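Long-range contacts in SA0254 protein (Staphylococcus aureus subsp. aureus, PDB 2OOI), which is of unknown function but consists largely of a UTRA domain, which probably serves as the effector-binding module of a GntR-type transcription regulator: residues N1-F6 with R152-Y157; L25-M30 with T48-E53; I74-N79 with S93-R98; N107-T112 with C127-Q132. One frame throughout, in Å; residues are numbered along the deposited sequence.

Interaction 1 of 4, residues N1-F6 with R152-Y157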
loop_
_atom_site.group_PDB
_atom_site.type_symbol
_atom_site.label_atom_id
_atom_site.label_comp_id
_atom_site.label_asym_id
_atom_site.label_seq_id
_atom_site.Cartn_x
_atom_site.Cartn_y
_atom_site.Cartn_z
ATOM N N ASN B 1 5.307 -13.796 -6.187
ATOM C CA ASN B 1 4.062 -13.611 -6.987
ATOM C C ASN B 1 3.298 -12.332 -6.558
ATOM O O ASN B 1 2.753 -11.625 -7.420
ATOM C CB ASN B 1 3.207 -14.903 -6.936
ATOM C CG ASN B 1 2.017 -14.891 -7.908
ATOM O OD1 ASN B 1 1.580 -13.822 -8.357
ATOM N ND2 ASN B 1 1.480 -16.075 -8.220
ATOM N N ARG B 2 3.284 -12.021 -5.254
ATOM C CA ARG B 2 2.514 -10.880 -4.728
ATOM C C ARG B 2 2.744 -10.719 -3.222
ATOM O O ARG B 2 2.593 -11.671 -2.478
ATOM C CB ARG B 2 1.014 -11.090 -4.985
ATOM C CG ARG B 2 0.194 -9.820 -5.148
ATOM C CD ARG B 2 -0.201 -9.487 -6.619
ATOM N NE ARG B 2 -0.292 -8.033 -6.808
ATOM C CZ ARG B 2 -0.690 -7.409 -7.912
ATOM N NH1 ARG B 2 -1.081 -8.096 -8.972
ATOM N NH2 ARG B 2 -0.701 -6.076 -7.942
ATOM N N ILE B 3 3.062 -9.507 -2.778
ATOM C CA ILE B 3 3.505 -9.233 -1.405
ATOM C C ILE B 3 2.382 -8.752 -0.496
ATOM O O ILE B 3 1.753 -7.753 -0.776
ATOM C CB ILE B 3 4.583 -8.113 -1.413
ATOM C CG1 ILE B 3 5.818 -8.569 -2.188
ATOM C CG2 ILE B 3 4.956 -7.665 0.014
ATOM C CD1 ILE B 3 6.626 -7.423 -2.762
ATOM N N ASN B 4 2.146 -9.479 0.592
ATOM C CA ASN B 4 1.073 -9.144 1.520
ATOM C C ASN B 4 1.545 -8.226 2.641
ATOM O O ASN B 4 2.559 -8.490 3.287
ATOM C CB ASN B 4 0.455 -10.415 2.106
ATOM C CG ASN B 4 -0.948 -10.191 2.634
ATOM O OD1 ASN B 4 -1.748 -11.122 2.720
ATOM N ND2 ASN B 4 -1.253 -8.949 2.993
ATOM N N VAL B 5 0.805 -7.145 2.867
ATOM C CA VAL B 5 1.211 -6.125 3.825
ATOM C C VAL B 5 0.440 -6.260 5.134
ATOM O O VAL B 5 0.773 -5.618 6.132
ATOM C CB VAL B 5 1.003 -4.707 3.262
ATOM C CG1 VAL B 5 1.929 -3.719 3.956
ATOM C CG2 VAL B 5 1.230 -4.694 1.758
ATOM N N PHE B 6 -0.590 -7.099 5.124
ATOM C CA PHE B 6 -1.750 -6.898 5.985
ATOM C C PHE B 6 -1.349 -6.888 7.457
ATOM O O PHE B 6 -2.158 -6.569 8.328
ATOM C CB PHE B 6 -2.796 -7.971 5.725
ATOM N N ARG B 152 9.025 -2.412 -10.451
ATOM C CA ARG B 152 8.546 -3.504 -11.310
ATOM C C ARG B 152 8.410 -4.820 -10.551
ATOM O O ARG B 152 7.449 -5.547 -10.746
ATOM C CB ARG B 152 9.460 -3.724 -12.518
ATOM C CG ARG B 152 9.465 -2.596 -13.537
ATOM C CD ARG B 152 10.435 -2.868 -14.738
ATOM N NE ARG B 152 10.409 -1.732 -15.670
ATOM C CZ ARG B 152 11.162 -1.575 -16.779
ATOM N NH1 ARG B 152 12.010 -2.527 -17.225
ATOM N NH2 ARG B 152 11.038 -0.445 -17.487
ATOM N N HIS B 153 9.353 -5.111 -9.675
ATOM C CA HIS B 153 9.424 -6.409 -9.053
ATOM C C HIS B 153 8.490 -6.509 -7.857
ATOM O O HIS B 153 8.218 -7.615 -7.416
ATOM C CB HIS B 153 10.853 -6.722 -8.597
ATOM C CG HIS B 153 11.831 -6.922 -9.718
ATOM N ND1 HIS B 153 13.193 -6.986 -9.519
ATOM C CD2 HIS B 153 11.645 -7.013 -11.057
ATOM C CE1 HIS B 153 13.802 -7.132 -10.682
ATOM N NE2 HIS B 153 12.886 -7.150 -11.632
ATOM N N ALA B 154 8.007 -5.382 -7.327
ATOM C CA ALA B 154 7.162 -5.372 -6.118
ATOM C C ALA B 154 5.712 -5.097 -6.492
ATOM O O ALA B 154 5.399 -4.068 -7.092
ATOM C CB ALA B 154 7.648 -4.323 -5.118
ATOM N N GLN B 155 4.830 -6.027 -6.130
ATOM C CA GLN B 155 3.405 -5.972 -6.491
ATOM C C GLN B 155 2.616 -6.404 -5.249
ATOM O O GLN B 155 2.841 -7.471 -4.728
ATOM C CB GLN B 155 3.125 -6.892 -7.679
ATOM C CG GLN B 155 4.043 -6.689 -8.937
ATOM C CD GLN B 155 3.507 -5.647 -9.953
ATOM O OE1 GLN B 155 2.375 -5.744 -10.444
ATOM N NE2 GLN B 155 4.337 -4.646 -10.266
ATOM N N PHE B 156 1.708 -5.568 -4.762
ATOM C CA PHE B 156 1.208 -5.694 -3.388
ATOM C C PHE B 156 -0.238 -6.184 -3.322
ATOM O O PHE B 156 -0.953 -6.174 -4.335
ATOM C CB PHE B 156 1.360 -4.350 -2.669
ATOM C CG PHE B 156 2.781 -3.858 -2.602
ATOM C CD1 PHE B 156 3.321 -3.106 -3.639
ATOM C CD2 PHE B 156 3.580 -4.155 -1.513
ATOM C CE1 PHE B 156 4.625 -2.664 -3.599
ATOM C CE2 PHE B 156 4.894 -3.705 -1.454
ATOM C CZ PHE B 156 5.419 -2.961 -2.501
ATOM N N TYR B 157 -0.653 -6.617 -2.128
ATOM C CA TYR B 157 -1.992 -7.161 -1.903
ATOM C C TYR B 157 -2.474 -6.831 -0.505
ATOM O O TYR B 157 -1.715 -6.938 0.443
ATOM C CB TYR B 157 -2.007 -8.681 -2.108
ATOM C CG TYR B 157 -3.331 -9.307 -1.735
ATOM C CD1 TYR B 157 -4.496 -9.011 -2.462
ATOM C CD2 TYR B 157 -3.442 -10.165 -0.632
ATOM C CE1 TYR B 157 -5.747 -9.565 -2.107
ATOM C CE2 TYR B 157 -4.690 -10.733 -0.264
ATOM C CZ TYR B 157 -5.838 -10.425 -1.010
ATOM O OH TYR B 157 -7.058 -10.966 -0.664
#
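The R2 guanidinium carries Q155 CB over one face, 3.5 Å above its plane and offset toward the rim, with the Q155 amide plane turned 53° from it. The Y157 ring receives N4 at its edge, OD1 lying 3.9 Å from CD2 near the ring plane. Around the F156 ring, I3 CG2 and V5 CG2 both approach CD2 at a slant. R2 reaches F156 because its CG is trans to the backbone N (chi1 -151°) and the chain bends twice beyond it; NE then donates to F156 O at 3.2 Å from above the carbonyl plane. The main chains form a short parallel ladder, I3 N giving to Q155 O (2.8 Å) and Y157 N to I3 O (3.0 Å). The polar ends of Q155 and Y157 bond to N107 and D103 of the second subunit. Strand 156-160 thus seems tied to N-terminal strand 3-4 by two main-chain bonds and the R2 side chain, while F156 and Y157 also pair antiparallel with a strand of the second subunit.

Interaction 2 of 4, residues L25-M30 with T48-E53; sequences LVFKEM and TVYYLE
V26 and E53 form one rung of an antiparallel ladder that opens with a classic beta bulge: L25 N and V26 N both donate to E53 O, at 2.7 and 3.2 Å. From there strand 20-30, outermost in the sheet of this chain, pairs regularly with strand 49-58, and the side chains divide between two faces. On the face of F27, L52, E29 and Y50, the F27 and Y50 rings meet obliquely, their planes 33° apart and F27 CZ 3.6 Å from Y50 CD2. F27 CG is trans to the backbone N (chi1 -171°), and F27 CD1 lies near L52 CB, the two side chains crossing at a slant. E29 runs extended beside Y50 in the same direction, its carboxylate turned 63° from the ring plane. On the other face V26 CG1 comes up at the edge of the Y51 ring, 3.7 Å from CD2. M30 lies alongside Y51, its sulfur making an oblique Met-aromatic contact, SD to ring centroid 5.3 Å. The E29 carboxylate is held at both oxygens: OE2 pairs with K72 of helix 72-75, and OE1 accepts, at 2.7 Å, from a water that also bonds Y50 OH.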
loop_
_atom_site.group_PDB
_atom_site.type_symbol
_atom_site.label_atom_id
_atom_site.label_comp_id
_atom_site.label_asym_id
_atom_site.label_seq_id
_atom_site.Cartn_x
_atom_site.Cartn_y
_atom_site.Cartn_z
ATOM N N LEU B 25 24.587 -4.800 3.587
ATOM C CA LEU B 25 25.493 -3.761 3.096
ATOM C C LEU B 25 26.221 -3.057 4.219
ATOM O O LEU B 25 27.341 -2.639 4.019
ATOM C CB LEU B 25 24.737 -2.713 2.287
ATOM C CG LEU B 25 24.031 -3.239 1.045
ATOM C CD1 LEU B 25 23.211 -2.129 0.362
ATOM C CD2 LEU B 25 25.038 -3.894 0.084
ATOM N N VAL B 26 25.546 -2.871 5.359
ATOM C CA VAL B 26 26.062 -2.133 6.510
ATOM C C VAL B 26 25.456 -2.695 7.786
ATOM O O VAL B 26 24.279 -2.994 7.827
ATOM C CB VAL B 26 25.696 -0.649 6.458
ATOM C CG1 VAL B 26 25.924 0.010 7.815
ATOM C CG2 VAL B 26 26.478 0.051 5.421
ATOM N N PHE B 27 26.274 -2.844 8.819
ATOM C CA PHE B 27 25.797 -3.210 10.135
ATOM C C PHE B 27 26.663 -2.513 11.149
ATOM O O PHE B 27 27.849 -2.763 11.217
ATOM C CB PHE B 27 25.853 -4.713 10.348
ATOM C CG PHE B 27 25.163 -5.163 11.603
ATOM C CD1 PHE B 27 23.840 -5.541 11.583
ATOM C CD2 PHE B 27 25.829 -5.185 12.808
ATOM C CE1 PHE B 27 23.204 -5.940 12.743
ATOM C CE2 PHE B 27 25.201 -5.582 13.947
ATOM C CZ PHE B 27 23.883 -5.948 13.914
ATOM N N LYS B 28 26.067 -1.621 11.915
ATOM C CA LYS B 28 26.733 -0.881 12.969
ATOM C C LYS B 28 25.967 -1.079 14.275
ATOM O O LYS B 28 24.740 -1.054 14.301
ATOM C CB LYS B 28 26.618 0.628 12.721
ATOM C CG LYS B 28 27.403 1.233 11.612
ATOM C CD LYS B 28 27.374 2.816 11.747
ATOM C CE LYS B 28 28.490 3.515 10.876
ATOM N NZ LYS B 28 28.521 3.067 9.374
ATOM N N GLU B 29 26.680 -1.147 15.375
ATOM C CA GLU B 29 26.061 -0.927 16.657
ATOM C C GLU B 29 26.289 0.552 16.990
ATOM O O GLU B 29 27.410 0.993 16.950
ATOM C CB GLU B 29 26.695 -1.875 17.642
ATOM C CG GLU B 29 26.181 -1.736 19.022
ATOM C CD GLU B 29 26.490 -2.931 19.876
ATOM O OE1 GLU B 29 26.995 -3.932 19.352
ATOM O OE2 GLU B 29 26.180 -2.868 21.069
ATOM N N MET B 30 25.235 1.334 17.245
ATOM C CA MET B 30 25.351 2.798 17.427
ATOM C C MET B 30 25.001 3.160 18.882
ATOM O O MET B 30 23.842 3.018 19.301
ATOM C CB MET B 30 24.424 3.592 16.469
ATOM C CG MET B 30 24.655 3.405 14.937
ATOM S SD MET B 30 23.482 4.307 13.855
ATOM C CE MET B 30 23.977 5.988 14.302
ATOM N N THR B 48 21.290 1.971 23.153
ATOM C CA THR B 48 21.941 1.756 21.883
ATOM C C THR B 48 20.974 1.094 20.876
ATOM O O THR B 48 19.967 0.464 21.248
ATOM C CB THR B 48 23.319 1.009 22.006
ATOM O OG1 THR B 48 23.164 -0.387 21.722
ATOM C CG2 THR B 48 24.010 1.235 23.367
ATOM N N VAL B 49 21.257 1.326 19.599
ATOM C CA VAL B 49 20.496 0.736 18.496
ATOM C C VAL B 49 21.470 0.096 17.531
ATOM O O VAL B 49 22.579 0.567 17.378
ATOM C CB VAL B 49 19.664 1.782 17.697
ATOM C CG1 VAL B 49 18.575 2.437 18.560
ATOM C CG2 VAL B 49 20.582 2.830 17.036
ATOM N N TYR B 50 21.056 -0.990 16.890
ATOM C CA TYR B 50 21.779 -1.549 15.738
ATOM C C TYR B 50 21.230 -0.922 14.468
ATOM O O TYR B 50 20.021 -0.753 14.354
ATOM C CB TYR B 50 21.530 -3.033 15.630
ATOM C CG TYR B 50 22.024 -3.889 16.774
ATOM C CD1 TYR B 50 21.128 -4.515 17.630
ATOM C CD2 TYR B 50 23.395 -4.127 16.959
ATOM C CE1 TYR B 50 21.576 -5.356 18.641
ATOM C CE2 TYR B 50 23.851 -4.939 17.984
ATOM C CZ TYR B 50 22.940 -5.567 18.812
ATOM O OH TYR B 50 23.369 -6.407 19.811
ATOM N N TYR B 51 22.111 -0.575 13.529
ATOM C CA TYR B 51 21.715 -0.043 12.223
ATOM C C TYR B 51 22.138 -1.052 11.161
ATOM O O TYR B 51 23.268 -1.540 11.213
ATOM C CB TYR B 51 22.409 1.298 11.930
ATOM C CG TYR B 51 22.146 1.798 10.531
ATOM C CD1 TYR B 51 20.875 2.233 10.174
ATOM C CD2 TYR B 51 23.135 1.787 9.550
ATOM C CE1 TYR B 51 20.576 2.650 8.875
ATOM C CE2 TYR B 51 22.855 2.210 8.228
ATOM C CZ TYR B 51 21.557 2.652 7.909
ATOM O OH TYR B 51 21.206 3.075 6.646
ATOM N N LEU B 52 21.248 -1.370 10.217
ATOM C CA LEU B 52 21.665 -2.110 9.040
ATOM C C LEU B 52 20.999 -1.672 7.754
ATOM O O LEU B 52 19.848 -1.257 7.763
ATOM C CB LEU B 52 21.449 -3.620 9.192
ATOM C CG LEU B 52 20.031 -4.162 9.318
ATOM C CD1 LEU B 52 19.862 -5.525 8.666
ATOM C CD2 LEU B 52 19.735 -4.226 10.793
ATOM N N GLU B 53 21.763 -1.765 6.672
ATOM C CA GLU B 53 21.239 -1.679 5.324
ATOM C C GLU B 53 21.394 -3.016 4.673
ATOM O O GLU B 53 22.451 -3.641 4.742
ATOM C CB GLU B 53 21.982 -0.659 4.480
ATOM C CG GLU B 53 21.751 0.744 4.950
ATOM C CD GLU B 53 22.519 1.767 4.159
ATOM O OE1 GLU B 53 23.274 1.336 3.258
ATOM O OE2 GLU B 53 22.374 2.984 4.452
HETATM O O HOH W 1 25.928 -6.329 19.818
#

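Interaction 3 of 4, residues I74-N79 with S93-R98; sequences IVKYLN and SNMKLR
I74 and L97, with V75, K76 and M95, make a surface van der Waals contact, apolar at the I74-L97 end, between the C-terminal ends of two helices, 72-75 and 87-94, at the end of the UTRA sheet where strand 141-150 begins. Each helix ends at a residue of positive phi, K76 and K96, though the turns differ: K76 sits at the centre of a classic gamma turn, in which Y77 N donates to V75 O at 2.8 Å, whereas the turn at K96 leads the chain on to L97. At one end I74 and L97 cross at a slant, CG2 of I74 resting 3.7 Å from CD1 of L97; F142 of strand 141-150 touches both residues and V75 as well, so this part of the contact rests on the sheet. At the other end M95 does the work. Its chain is bent at chi2 and chi3 (-51° and 88°), which folds the thioether back over the end of helix 72-75, with CG 3.4 Å from V75 O, the same carbonyl that closes the gamma turn. K76, fully extended, slides past M95 in the opposite direction and lays its aliphatic part against the sulfur, with Y90 touching M95 from helix 87-94. K76 CB lies 3.8 Å from M95 SD, and CD of the same lysine follows at 4.0 Å.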
loop_
_atom_site.group_PDB
_atom_site.type_symbol
_atom_site.label_atom_id
_atom_site.label_comp_id
_atom_site.label_asym_id
_atom_site.label_seq_id
_atom_site.Cartn_x
_atom_site.Cartn_y
_atom_site.Cartn_z
ATOM N N ILE B 74 15.673 -4.235 23.754
ATOM C CA ILE B 74 14.532 -5.113 23.533
ATOM C C ILE B 74 14.910 -6.338 22.706
ATOM O O ILE B 74 14.566 -7.458 23.034
ATOM C CB ILE B 74 13.390 -4.340 22.848
ATOM C CG1 ILE B 74 12.836 -3.303 23.834
ATOM C CG2 ILE B 74 12.296 -5.296 22.350
ATOM C CD1 ILE B 74 11.897 -2.328 23.207
ATOM N N VAL B 75 15.644 -6.105 21.637
ATOM C CA VAL B 75 16.051 -7.151 20.700
ATOM C C VAL B 75 17.166 -8.046 21.285
ATOM O O VAL B 75 17.385 -9.174 20.826
ATOM C CB VAL B 75 16.474 -6.458 19.355
ATOM C CG1 VAL B 75 17.552 -7.195 18.646
ATOM C CG2 VAL B 75 15.253 -6.218 18.450
ATOM N N LYS B 76 17.883 -7.509 22.286
ATOM C CA LYS B 76 18.868 -8.230 23.114
ATOM C C LYS B 76 20.197 -8.375 22.410
ATOM O O LYS B 76 21.246 -8.072 23.002
ATOM C CB LYS B 76 18.393 -9.623 23.531
ATOM C CG LYS B 76 17.218 -9.658 24.485
ATOM C CD LYS B 76 16.835 -11.064 24.847
ATOM C CE LYS B 76 15.657 -11.085 25.785
ATOM N NZ LYS B 76 15.273 -12.485 26.131
ATOM N N TYR B 77 20.161 -8.873 21.171
ATOM C CA TYR B 77 21.375 -9.095 20.383
ATOM C C TYR B 77 21.116 -9.341 18.884
ATOM O O TYR B 77 20.205 -10.045 18.507
ATOM C CB TYR B 77 22.192 -10.253 20.944
ATOM C CG TYR B 77 23.464 -10.522 20.164
ATOM C CD1 TYR B 77 24.664 -9.922 20.512
ATOM C CD2 TYR B 77 23.458 -11.363 19.069
ATOM C CE1 TYR B 77 25.821 -10.178 19.796
ATOM C CE2 TYR B 77 24.605 -11.615 18.343
ATOM C CZ TYR B 77 25.779 -11.024 18.707
ATOM O OH TYR B 77 26.905 -11.301 17.980
ATOM N N LEU B 78 21.985 -8.764 18.061
ATOM C CA LEU B 78 21.905 -8.826 16.619
ATOM C C LEU B 78 23.354 -8.682 16.116
ATOM O O LEU B 78 24.128 -7.921 16.692
ATOM C CB LEU B 78 21.063 -7.654 16.128
ATOM C CG LEU B 78 19.843 -7.813 15.250
ATOM C CD1 LEU B 78 18.971 -8.928 15.757
ATOM C CD2 LEU B 78 19.081 -6.503 15.214
ATOM N N ASN B 79 23.715 -9.437 15.081
ATOM C CA ASN B 79 24.945 -9.230 14.318
ATOM C C ASN B 79 24.608 -9.338 12.819
ATOM O O ASN B 79 23.443 -9.595 12.448
ATOM C CB ASN B 79 26.003 -10.249 14.713
ATOM C CG ASN B 79 25.874 -11.568 13.953
ATOM O OD1 ASN B 79 24.779 -12.040 13.670
ATOM N ND2 ASN B 79 27.020 -12.158 13.609
ATOM N N SER B 93 11.831 -16.982 17.341
ATOM C CA SER B 93 12.318 -18.321 17.658
ATOM C C SER B 93 13.422 -18.311 18.695
ATOM O O SER B 93 13.379 -19.088 19.628
ATOM C CB SER B 93 12.817 -19.035 16.404
ATOM O OG SER B 93 11.870 -18.907 15.351
ATOM N N ASN B 94 14.418 -17.447 18.528
ATOM C CA ASN B 94 15.573 -17.441 19.426
ATOM C C ASN B 94 15.393 -16.488 20.581
ATOM O O ASN B 94 15.453 -16.891 21.728
ATOM C CB ASN B 94 16.843 -17.067 18.681
ATOM C CG ASN B 94 17.091 -17.940 17.490
ATOM O OD1 ASN B 94 16.202 -18.146 16.656
ATOM N ND2 ASN B 94 18.317 -18.453 17.383
ATOM N N MET B 95 15.181 -15.218 20.274
ATOM C CA MET B 95 15.031 -14.201 21.312
ATOM C C MET B 95 13.655 -14.264 21.982
ATOM O O MET B 95 13.409 -13.520 22.929
ATOM C CB MET B 95 15.253 -12.783 20.753
ATOM C CG MET B 95 16.672 -12.463 20.303
ATOM S SD MET B 95 18.022 -12.810 21.455
ATOM C CE MET B 95 18.314 -14.489 20.999
ATOM N N LYS B 96 12.764 -15.136 21.512
ATOM C CA LYS B 96 11.430 -15.251 22.096
ATOM C C LYS B 96 10.740 -13.890 22.318
ATOM O O LYS B 96 10.049 -13.693 23.315
ATOM C CB LYS B 96 11.504 -16.042 23.402
ATOM C CG LYS B 96 11.144 -17.516 23.242
ATOM C CD LYS B 96 12.143 -18.270 22.365
ATOM C CE LYS B 96 12.167 -19.763 22.699
ATOM N NZ LYS B 96 10.817 -20.386 22.526
ATOM N N LEU B 97 10.920 -12.960 21.380
ATOM C CA LEU B 97 10.333 -11.628 21.504
ATOM C C LEU B 97 8.876 -11.691 21.115
ATOM O O LEU B 97 8.549 -12.245 20.074
ATOM C CB LEU B 97 11.038 -10.624 20.599
ATOM C CG LEU B 97 10.609 -9.177 20.840
ATOM C CD1 LEU B 97 10.971 -8.727 22.258
ATOM C CD2 LEU B 97 11.233 -8.268 19.780
ATOM N N ARG B 98 8.009 -11.117 21.942
ATOM C CA ARG B 98 6.579 -11.095 21.651
ATOM C C ARG B 98 6.243 -9.887 20.791
ATOM O O ARG B 98 6.214 -8.768 21.281
ATOM C CB ARG B 98 5.747 -11.067 22.953
ATOM C CG ARG B 98 5.915 -12.272 23.893
ATOM C CD ARG B 98 6.174 -13.566 23.122
ATOM N NE ARG B 98 6.190 -14.747 23.995
ATOM C CZ ARG B 98 6.722 -15.937 23.685
ATOM N NH1 ARG B 98 7.315 -16.149 22.503
ATOM N NH2 ARG B 98 6.649 -16.931 24.568
#

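Interaction 4 of 4, residues N107-T112 with C127-Q132; sequences NVDKLT and CLRYHQ
R129 slants across D109, CD 3.5 Å from D109 CB, and a bend at chi3 (82°) turns the guanidinium so that NH1 makes a weak salt bridge to OD2 at 3.3 Å. The carboxylate comes in at the guanidinium edge with the two planes 77° apart, while C127 SG stands over one guanidinium face. D109 OD1 is met by K110 N at 2.7 Å, from above the carboxylate plane. N107 OD1 flanks the arginine stem, 3.7 Å from CG. Beneath these side chains lies an antiparallel ladder joining strand 99-110, at one margin of the six-stranded sheet, to strand 126-136; N107 and R129 exchange two backbone bonds, as do D109 and C127. On the other face of the sheet from R129, V108 and L128 cross at nearly a right angle, CG2 to CD1 3.8 Å, and both pack on V108 of the second subunit. Further out, E115 takes R129 NH2 in a salt bridge and accepts from T112 N, at the N-cap of helix 113-118, as in a capping box.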
loop_
_atom_site.group_PDB
_atom_site.type_symbol
_atom_site.label_atom_id
_atom_site.label_comp_id
_atom_site.label_asym_id
_atom_site.label_seq_id
_atom_site.Cartn_x
_atom_site.Cartn_y
_atom_site.Cartn_z
ATOM N N ASN B 107 4.391 5.931 0.578
ATOM C CA ASN B 107 4.079 6.813 -0.534
ATOM C C ASN B 107 4.951 6.514 -1.731
ATOM O O ASN B 107 5.893 5.749 -1.634
ATOM C CB ASN B 107 4.206 8.258 -0.114
ATOM C CG ASN B 107 5.584 8.594 0.351
ATOM O OD1 ASN B 107 6.590 8.416 -0.387
ATOM N ND2 ASN B 107 5.665 9.075 1.573
ATOM N N VAL B 108 4.614 7.084 -2.875
ATOM C CA VAL B 108 5.338 6.801 -4.113
ATOM C C VAL B 108 6.239 7.992 -4.331
ATOM O O VAL B 108 5.846 9.102 -4.010
ATOM C CB VAL B 108 4.345 6.591 -5.292
ATOM C CG1 VAL B 108 5.058 6.551 -6.649
ATOM C CG2 VAL B 108 3.563 5.348 -5.039
ATOM N N ASP B 109 7.445 7.755 -4.848
ATOM C CA ASP B 109 8.442 8.815 -5.044
ATOM C C ASP B 109 9.376 8.429 -6.202
ATOM O O ASP B 109 9.217 7.354 -6.810
ATOM C CB ASP B 109 9.254 9.014 -3.751
ATOM C CG ASP B 109 9.968 10.391 -3.662
ATOM O OD1 ASP B 109 9.917 11.221 -4.601
ATOM O OD2 ASP B 109 10.605 10.656 -2.604
ATOM N N LYS B 110 10.325 9.320 -6.503
ATOM C CA LYS B 110 11.385 9.072 -7.446
ATOM C C LYS B 110 12.583 8.504 -6.716
ATOM O O LYS B 110 12.732 8.732 -5.544
ATOM C CB LYS B 110 11.796 10.371 -8.093
ATOM C CG LYS B 110 10.742 10.968 -8.924
ATOM C CD LYS B 110 11.278 12.053 -9.840
ATOM C CE LYS B 110 10.117 12.909 -10.373
ATOM N NZ LYS B 110 10.527 13.789 -11.505
ATOM N N LEU B 111 13.438 7.781 -7.427
ATOM C CA LEU B 111 14.618 7.173 -6.850
ATOM C C LEU B 111 15.813 8.135 -6.814
ATOM O O LEU B 111 16.014 8.980 -7.698
ATOM C CB LEU B 111 15.036 5.954 -7.664
ATOM C CG LEU B 111 14.324 4.621 -7.496
ATOM C CD1 LEU B 111 14.760 3.784 -8.665
ATOM C CD2 LEU B 111 14.650 3.943 -6.166
ATOM N N THR B 112 16.634 7.975 -5.800
ATOM C CA THR B 112 17.880 8.691 -5.770
ATOM C C THR B 112 18.819 7.892 -6.649
ATOM O O THR B 112 18.568 6.713 -6.930
ATOM C CB THR B 112 18.444 8.785 -4.357
ATOM O OG1 THR B 112 18.938 7.493 -3.966
ATOM C CG2 THR B 112 17.364 9.300 -3.354
ATOM N N CYS B 127 9.589 4.556 -7.323
ATOM C CA CYS B 127 9.732 3.547 -6.256
ATOM C C CYS B 127 8.563 3.668 -5.285
ATOM O O CYS B 127 7.760 4.589 -5.411
ATOM C CB CYS B 127 11.050 3.746 -5.501
ATOM S SG CYS B 127 11.255 5.442 -4.835
ATOM N N LEU B 128 8.470 2.729 -4.342
ATOM C CA LEU B 128 7.628 2.857 -3.155
ATOM C C LEU B 128 8.550 3.058 -1.973
ATOM O O LEU B 128 9.458 2.248 -1.755
ATOM C CB LEU B 128 6.791 1.585 -2.920
ATOM C CG LEU B 128 5.606 1.702 -1.940
ATOM C CD1 LEU B 128 4.560 2.638 -2.513
ATOM C CD2 LEU B 128 4.959 0.361 -1.623
ATOM N N ARG B 129 8.341 4.133 -1.226
ATOM C CA ARG B 129 9.037 4.363 0.051
ATOM C C ARG B 129 8.047 3.948 1.139
ATOM O O ARG B 129 6.961 4.514 1.253
ATOM C CB ARG B 129 9.488 5.815 0.247
ATOM C CG ARG B 129 9.785 6.566 -1.019
ATOM C CD ARG B 129 10.705 7.765 -0.850
ATOM N NE ARG B 129 12.060 7.234 -0.850
ATOM C CZ ARG B 129 13.013 7.441 -1.763
ATOM N NH1 ARG B 129 12.897 8.259 -2.800
ATOM N NH2 ARG B 129 14.136 6.811 -1.603
ATOM N N TYR B 130 8.434 2.947 1.913
ATOM C CA TYR B 130 7.570 2.264 2.857
ATOM C C TYR B 130 8.263 2.319 4.216
ATOM O O TYR B 130 9.469 2.128 4.299
ATOM C CB TYR B 130 7.445 0.846 2.341
ATOM C CG TYR B 130 6.687 -0.186 3.129
ATOM C CD1 TYR B 130 5.428 -0.630 2.709
ATOM C CD2 TYR B 130 7.274 -0.813 4.235
ATOM C CE1 TYR B 130 4.754 -1.639 3.392
ATOM C CE2 TYR B 130 6.612 -1.835 4.924
ATOM C CZ TYR B 130 5.358 -2.236 4.497
ATOM O OH TYR B 130 4.717 -3.253 5.187
ATOM N N HIS B 131 7.527 2.664 5.264
ATOM C CA HIS B 131 8.102 2.771 6.611
ATOM C C HIS B 131 7.295 1.914 7.537
ATOM O O HIS B 131 6.084 1.939 7.480
ATOM C CB HIS B 131 8.116 4.205 7.161
ATOM C CG HIS B 131 8.797 4.310 8.493
ATOM N ND1 HIS B 131 10.129 4.645 8.622
ATOM C CD2 HIS B 131 8.359 4.030 9.746
ATOM C CE1 HIS B 131 10.468 4.613 9.899
ATOM N NE2 HIS B 131 9.415 4.233 10.599
ATOM N N GLN B 132 7.958 1.163 8.401
ATOM C CA GLN B 132 7.224 0.345 9.342
ATOM C C GLN B 132 7.815 0.476 10.745
ATOM O O GLN B 132 9.021 0.393 10.904
ATOM C CB GLN B 132 7.212 -1.106 8.864
ATOM C CG GLN B 132 6.210 -1.985 9.618
ATOM C CD GLN B 132 5.861 -3.301 8.916
ATOM O OE1 GLN B 132 5.117 -4.117 9.469
ATOM N NE2 GLN B 132 6.386 -3.507 7.706
#

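The four contacts fall into two touching pairs at different ends of the fold. Interactions 1 and 4 have centres 14 Å apart and meet where F156 CZ lies 3.5 Å from L128 CD2; both also touch the second subunit. Interactions 2 and 3, with centres 15 Å apart, join through F27 CZ, 3.4 Å from L78 O, and through a weak hydrogen bond between Y50 OH and L78 N. Interaction 1 encloses the other three along the chain. A bound zinc ion is about 8 Å from the L52 side chain and about 12 Å from those of V75 and I3.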